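Local coordinates for autolysin E (Staphylococcus aureus, PDB 4PI8), which probably hydrolyses the glycosidic bonds of NAG-NAM glycan chains in bacterial peptidoglycan, and is captured here as a catalytic mutant holding a NAG-NAM disaccharide, at residues A14-Q18 and P189-Q193; L179-W184 and Y194-W200. The protein carries 1 engineered substitution. One frame throughout, in Å; residues are numbered along the deposited sequence.

Contact 1 (A14-Q18 and P189-Q193). With NAG (2-acetamido-2-deoxy-beta-D-glucopyranose), chain B; AMU (N-acetyl-beta-muramic acid), chain C.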
# COMPACT_ATOMS: atom_id res chain seq x y z
N ALA A 14 -3.83 -8.72 -20.49
CA ALA A 14 -3.83 -7.86 -19.30
C ALA A 14 -3.44 -6.41 -19.59
O ALA A 14 -4.04 -5.46 -19.12
CB ALA A 14 -2.92 -8.45 -18.25
N VAL A 15 -2.44 -6.23 -20.46
CA VAL A 15 -2.03 -4.90 -20.85
C VAL A 15 -3.19 -4.13 -21.48
O VAL A 15 -3.46 -2.98 -21.16
CB VAL A 15 -0.83 -4.91 -21.80
CG1 VAL A 15 -0.61 -3.53 -22.41
CG2 VAL A 15 0.40 -5.45 -21.11
N SER A 16 -3.90 -4.79 -22.40
CA SER A 16 -5.03 -4.13 -23.08
C SER A 16 -6.09 -3.67 -22.07
O SER A 16 -6.69 -2.63 -22.19
CB SER A 16 -5.67 -5.06 -24.09
OG SER A 16 -4.79 -5.30 -25.17
N MET A 17 -6.33 -4.53 -21.08
CA MET A 17 -7.30 -4.21 -20.02
C MET A 17 -6.83 -2.99 -19.19
O MET A 17 -7.59 -2.13 -18.94
CB MET A 17 -7.54 -5.45 -19.17
CG MET A 17 -8.27 -6.55 -19.92
SD MET A 17 -8.29 -8.18 -19.18
CE MET A 17 -9.50 -7.95 -17.95
N GLN A 18 -5.53 -2.98 -18.82
CA GLN A 18 -4.97 -1.86 -18.02
C GLN A 18 -5.02 -0.53 -18.78
O GLN A 18 -5.11 0.51 -18.19
CB GLN A 18 -3.53 -2.15 -17.65
CG GLN A 18 -3.30 -3.30 -16.71
CD GLN A 18 -3.87 -3.18 -15.31
OE1 GLN A 18 -4.30 -2.10 -14.91
NE2 GLN A 18 -3.80 -4.26 -14.59
N PRO A 189 -7.39 -8.39 -14.19
CA PRO A 189 -6.70 -7.14 -14.50
C PRO A 189 -7.60 -5.93 -14.54
O PRO A 189 -8.74 -5.99 -15.06
CB PRO A 189 -6.05 -7.44 -15.88
CG PRO A 189 -5.83 -8.87 -15.87
CD PRO A 189 -7.02 -9.46 -15.14
N ALA A 190 -7.13 -4.82 -14.02
CA ALA A 190 -7.76 -3.53 -14.05
C ALA A 190 -8.92 -3.37 -13.09
O ALA A 190 -9.62 -2.32 -13.13
CB ALA A 190 -8.14 -3.07 -15.48
N GLN A 191 -9.17 -4.33 -12.21
CA GLN A 191 -10.12 -4.23 -11.15
C GLN A 191 -9.38 -4.30 -9.85
O GLN A 191 -8.42 -5.04 -9.69
CB GLN A 191 -11.09 -5.50 -11.12
CG GLN A 191 -11.93 -5.55 -12.34
CD GLN A 191 -13.03 -6.54 -12.15
OE1 GLN A 191 -13.05 -7.60 -12.77
NE2 GLN A 191 -13.93 -6.23 -11.26
N HIS A 192 -9.98 -3.68 -8.84
CA HIS A 192 -9.54 -3.82 -7.45
C HIS A 192 -8.04 -3.61 -7.33
O HIS A 192 -7.36 -4.43 -6.65
CB HIS A 192 -10.00 -5.14 -6.82
CG HIS A 192 -10.05 -5.04 -5.34
ND1 HIS A 192 -9.09 -5.61 -4.51
CD2 HIS A 192 -10.83 -4.28 -4.53
CE1 HIS A 192 -9.32 -5.25 -3.27
NE2 HIS A 192 -10.36 -4.43 -3.24
N GLN A 193 -7.56 -2.50 -7.82
CA GLN A 193 -6.10 -2.16 -7.75
C GLN A 193 -5.90 -1.07 -6.74
O GLN A 193 -6.63 -0.10 -6.61
CB GLN A 193 -5.63 -1.77 -9.13
CG GLN A 193 -5.65 -3.01 -10.02
CD GLN A 193 -5.21 -2.92 -11.48
OE1 GLN A 193 -5.11 -3.97 -12.10
NE2 GLN A 193 -5.03 -1.75 -12.01
C1 NAG B . -11.03 2.43 -8.11
C2 NAG B . -11.22 1.28 -9.11
C3 NAG B . -12.63 1.41 -9.72
C4 NAG B . -13.61 1.49 -8.59
C5 NAG B . -13.27 2.58 -7.59
C6 NAG B . -14.17 2.44 -6.39
C7 NAG B . -9.28 0.19 -10.24
C8 NAG B . -8.36 0.25 -11.40
N2 NAG B . -10.21 1.16 -10.16
O3 NAG B . -12.89 0.25 -10.49
O4 NAG B . -14.89 1.83 -9.12
O5 NAG B . -11.96 2.35 -7.07
O6 NAG B . -13.89 3.61 -5.62
O7 NAG B . -9.21 -0.71 -9.40
C1 AMU C . -6.92 4.23 -5.41
C2 AMU C . -7.95 3.48 -4.61
C3 AMU C . -8.68 2.47 -5.51
C4 AMU C . -9.24 3.23 -6.73
C5 AMU C . -8.17 4.08 -7.35
C6 AMU C . -8.70 4.87 -8.54
C7 AMU C . -7.86 2.57 -2.28
C8 AMU C . -7.08 1.65 -1.36
C9 AMU C . -9.42 0.41 -4.49
C10 AMU C . -10.10 0.04 -3.23
C11 AMU C . -9.87 -0.48 -5.65
O1 AMU C . -6.27 5.20 -4.61
O3 AMU C . -9.71 1.78 -4.81
O4 AMU C . -9.72 2.20 -7.61
O5 AMU C . -7.64 4.97 -6.40
O6 AMU C . -7.66 5.55 -9.26
O7 AMU C . -8.82 3.19 -1.89
O10 AMU C . -9.62 -0.87 -2.50
O11 AMU C . -11.21 0.64 -2.92
N2 AMU C . -7.33 2.72 -3.49
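Gln18 and Gln193 meet amide to amide, each giving one N-H and taking one. Gln18 NE2 donates to Gln193 OE1 at 2.8 Å, and Gln193 NE2 returns a bond to Gln18 OE1 at 3.0 Å. Both run at 163° at the hydrogen and both fall on a lone pair in the carbonyl plane; with the two amide planes 18° apart, they form a nearly flat cyclic pair of hydrogen bonds, which fixes the rotation of both groups. The side chains come from opposite directions: Gln193 is extended beyond CG, whereas the Gln18 chain bends at chi2. Gln193 OE1 also takes the backbone N-H of Ala190 at 2.9 Å, from above its carbonyl plane, so two donors grip this oxygen, one from the same loop. Gln18 OE1 has a second donor in Gln25.

That loop faces the glycan. The backbone N of Gln193 donates to the acetamido oxygen O7 of NAG at 2.9 Å and 169°, so the residue whose side chain pairs with Gln18 of helix 11-18 also binds NAG through its backbone.

Packing continues along the helix. Pro189 lays CG against Ala14 CB at 3.8 Å, while Met17, bent at chi3, brings CE to 3.6 Å from the carbonyl O of Pro189. Ala190 CB rests on the carbonyl O of Met17, also at 3.6 Å.

Helix 11-18 thus backs the glycan-binding loop between helices 179-184 and 200-215; helix 38-45 touches Ala14 and Gln18 through Met45, and Trp184 of helix 179-184 packs on Gln18.

Contact 2 (L179-W184 and Y194-W200). With AMU (N-acetyl-beta-muramic acid), chain C; SO4 (sulfate ion), chain N.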
# COMPACT_ATOMS: atom_id res chain seq x y z
N LEU A 179 2.93 -6.97 -3.50
CA LEU A 179 2.69 -5.66 -4.03
C LEU A 179 2.23 -5.64 -5.48
O LEU A 179 1.39 -4.87 -5.91
CB LEU A 179 3.92 -4.73 -3.85
CG LEU A 179 4.29 -4.41 -2.39
CD1 LEU A 179 5.69 -3.83 -2.37
CD2 LEU A 179 3.32 -3.51 -1.69
N TYR A 180 2.91 -6.47 -6.27
CA TYR A 180 2.54 -6.60 -7.70
C TYR A 180 1.05 -6.93 -7.88
O TYR A 180 0.38 -6.34 -8.69
CB TYR A 180 3.41 -7.67 -8.40
CG TYR A 180 3.18 -7.66 -9.89
CD1 TYR A 180 3.83 -6.76 -10.71
CD2 TYR A 180 2.28 -8.51 -10.49
CE1 TYR A 180 3.57 -6.70 -12.07
CE2 TYR A 180 2.03 -8.43 -11.86
CZ TYR A 180 2.68 -7.55 -12.63
OH TYR A 180 2.38 -7.46 -14.01
N GLN A 181 0.60 -7.91 -7.11
CA GLN A 181 -0.81 -8.31 -7.19
C GLN A 181 -1.74 -7.24 -6.69
O GLN A 181 -2.84 -7.04 -7.23
CB GLN A 181 -1.11 -9.61 -6.47
CG GLN A 181 -0.39 -10.82 -7.06
CD GLN A 181 -0.52 -12.01 -6.16
OE1 GLN A 181 -0.34 -11.94 -4.95
NE2 GLN A 181 -0.89 -13.16 -6.75
N MET A 182 -1.35 -6.53 -5.62
CA MET A 182 -2.17 -5.43 -5.10
C MET A 182 -2.30 -4.35 -6.16
O MET A 182 -3.37 -3.70 -6.27
CB MET A 182 -1.55 -4.86 -3.82
CG MET A 182 -1.66 -5.81 -2.64
SD MET A 182 -0.82 -5.21 -1.16
CE MET A 182 -1.96 -3.92 -0.65
N ARG A 183 -1.23 -4.09 -6.92
CA ARG A 183 -1.22 -3.02 -7.87
C ARG A 183 -1.88 -3.37 -9.23
O ARG A 183 -2.50 -2.52 -9.84
CB ARG A 183 0.21 -2.52 -8.10
CG ARG A 183 0.35 -1.43 -9.13
CD ARG A 183 -0.46 -0.16 -8.82
NE ARG A 183 -0.35 0.85 -9.87
CZ ARG A 183 -1.06 0.87 -10.99
NH1 ARG A 183 -1.89 -0.12 -11.28
NH2 ARG A 183 -0.91 1.88 -11.84
N TRP A 184 -1.63 -4.59 -9.71
CA TRP A 184 -1.96 -4.94 -11.08
C TRP A 184 -2.96 -6.10 -11.16
O TRP A 184 -3.35 -6.47 -12.27
CB TRP A 184 -0.69 -5.28 -11.87
CG TRP A 184 0.32 -4.18 -11.97
CD1 TRP A 184 1.52 -4.13 -11.34
CD2 TRP A 184 0.22 -2.99 -12.76
NE1 TRP A 184 2.11 -2.95 -11.65
CE2 TRP A 184 1.37 -2.23 -12.52
CE3 TRP A 184 -0.75 -2.47 -13.64
CZ2 TRP A 184 1.59 -1.01 -13.13
CZ3 TRP A 184 -0.51 -1.27 -14.26
CH2 TRP A 184 0.67 -0.55 -13.97
N TYR A 194 -4.78 -1.20 -6.00
CA TYR A 194 -4.63 -0.36 -4.80
C TYR A 194 -4.36 1.06 -5.12
O TYR A 194 -4.72 1.95 -4.32
CB TYR A 194 -3.52 -0.95 -3.90
CG TYR A 194 -3.67 -0.52 -2.43
CD1 TYR A 194 -3.22 0.75 -2.02
CD2 TYR A 194 -4.25 -1.33 -1.52
CE1 TYR A 194 -3.47 1.16 -0.72
CE2 TYR A 194 -4.49 -0.89 -0.20
CZ TYR A 194 -4.08 0.34 0.14
OH TYR A 194 -4.31 0.73 1.49
N ALA A 195 -3.66 1.34 -6.22
CA ALA A 195 -3.22 2.67 -6.51
C ALA A 195 -3.18 2.92 -8.00
O ALA A 195 -3.07 1.94 -8.76
CB ALA A 195 -1.86 2.87 -5.90
N SER A 196 -3.24 4.20 -8.40
CA SER A 196 -3.04 4.57 -9.81
C SER A 196 -1.62 4.83 -10.19
O SER A 196 -1.26 4.71 -11.34
CB SER A 196 -3.93 5.76 -10.17
OG SER A 196 -3.53 6.93 -9.48
N ASP A 197 -0.77 5.19 -9.21
CA ASP A 197 0.63 5.44 -9.50
C ASP A 197 1.27 4.15 -10.06
O ASP A 197 1.35 3.15 -9.36
CB ASP A 197 1.33 5.91 -8.22
CG ASP A 197 2.79 6.19 -8.39
OD1 ASP A 197 3.42 6.04 -9.43
OD2 ASP A 197 3.34 6.53 -7.29
N ILE A 198 1.79 4.21 -11.29
CA ILE A 198 2.43 3.07 -11.93
C ILE A 198 3.70 2.57 -11.23
O ILE A 198 4.15 1.44 -11.49
CB ILE A 198 2.67 3.25 -13.43
CG1 ILE A 198 3.80 4.28 -13.71
CG2 ILE A 198 1.35 3.54 -14.13
CD1 ILE A 198 4.08 4.46 -15.20
N ARG A 199 4.28 3.46 -10.38
CA ARG A 199 5.46 3.10 -9.57
C ARG A 199 5.18 2.92 -8.07
O ARG A 199 6.11 2.79 -7.25
CB ARG A 199 6.58 4.13 -9.79
CG ARG A 199 7.18 4.00 -11.21
CD ARG A 199 8.56 4.62 -11.37
NE ARG A 199 9.56 3.90 -10.58
CZ ARG A 199 10.15 2.75 -10.93
NH1 ARG A 199 9.86 2.13 -12.08
NH2 ARG A 199 11.06 2.22 -10.12
N TRP A 200 3.89 2.80 -7.71
CA TRP A 200 3.49 2.55 -6.32
C TRP A 200 4.22 1.39 -5.73
O TRP A 200 4.75 1.47 -4.57
CB TRP A 200 1.98 2.31 -6.25
CG TRP A 200 1.39 1.96 -4.94
CD1 TRP A 200 0.93 2.83 -3.98
CD2 TRP A 200 1.12 0.63 -4.43
NE1 TRP A 200 0.41 2.14 -2.93
CE2 TRP A 200 0.46 0.78 -3.17
CE3 TRP A 200 1.32 -0.68 -4.92
CZ2 TRP A 200 0.09 -0.28 -2.40
CZ3 TRP A 200 0.91 -1.73 -4.17
CH2 TRP A 200 0.29 -1.54 -2.93
C1 AMU C . -6.92 4.23 -5.41
C2 AMU C . -7.95 3.48 -4.61
C3 AMU C . -8.68 2.47 -5.51
C4 AMU C . -9.24 3.23 -6.73
C5 AMU C . -8.17 4.08 -7.35
C6 AMU C . -8.70 4.87 -8.54
C7 AMU C . -7.86 2.57 -2.28
C8 AMU C . -7.08 1.65 -1.36
C9 AMU C . -9.42 0.41 -4.49
C10 AMU C . -10.10 0.04 -3.23
C11 AMU C . -9.87 -0.48 -5.65
O1 AMU C . -6.27 5.20 -4.61
O3 AMU C . -9.71 1.78 -4.81
O4 AMU C . -9.72 2.20 -7.61
O5 AMU C . -7.64 4.97 -6.40
O6 AMU C . -7.66 5.55 -9.26
O7 AMU C . -8.82 3.19 -1.89
O10 AMU C . -9.62 -0.87 -2.50
O11 AMU C . -11.21 0.64 -2.92
N2 AMU C . -7.33 2.72 -3.49
S SO4 N . -3.03 6.64 -5.77
O1 SO4 N . -2.74 6.24 -4.36
O2 SO4 N . -4.24 5.98 -6.20
O3 SO4 N . -1.80 6.45 -6.60
O4 SO4 N . -3.38 8.11 -5.80
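The guanidinium of Arg183 is layered between Trp184 and the loop 194-200: Ala195 O lies 3.1 Å above one face and Trp184 CH2 3.4 Å above the opposite one, both offset toward the rim. Arg183 NH1 in turn lies over one face of the Trp184 indole, offset toward the rim. At the guanidinium edge NE donates to Asp197 O at 2.9 Å and 170°, with the acceptor 2° out of the guanidinium plane. The loop joining helices 179-184 and 200-215 belongs to a glucosaminidase domain of the lysozyme clan, and it lines the glycan site.

Tyr194 turns one ring face to the bound glycan: the acetamido methyl C8 of AMU sits 3.6 Å above the plane, over the ring centre, a CH-pi contact. Its backbone O takes the AMU N2-H, so the acetamido group is recognised by both ring and backbone. Met182 lies alongside, its CE reaching Tyr194 CD2 at 3.6 Å, and its carbonyl accepts from Tyr194 N. The phenol OH bonds to Phe131 O.

Ala195 CB covers one face of the Trp200 indole. With CG anti to the backbone N (chi1 176°), this indole reaches helix 179-184, where Leu179 O meets its edge in plane and Leu179 CD2 approaches CH2 at 3.8 Å.

Arg183 NH2 is also bonded to Gln25, while Asp197 pairs with Lys203. A sulfate, probably from the crystallisation liquor, accepts from Ser196 N and Asp197 N. The carbonyl O of Asp197, first residue of the type I turn 197-200, is reached by Arg183 NE and Trp200 N from opposite faces of its carbonyl plane.

In the fold
The contacts lie 11 Å apart between centres, and their segments alternate along the chain: 14-18, 179-184, 189-193, then 194-200. The last two are consecutive pieces of one loop between helices 179-184 and 200-215. Contact 1 ties its first part to the N-terminal helix 11-18, the two segments being 171 residues apart at the closest ends; contact 2 ties its second part to the helix just before it. They meet where Gln193 CG lies 3.2 Å from Arg183 O. Contact 1 touches both sugars and contact 2 the AMU, so the loop that lines the glycan pocket contacts both helix 179-184 and the N-terminal helix 11-18.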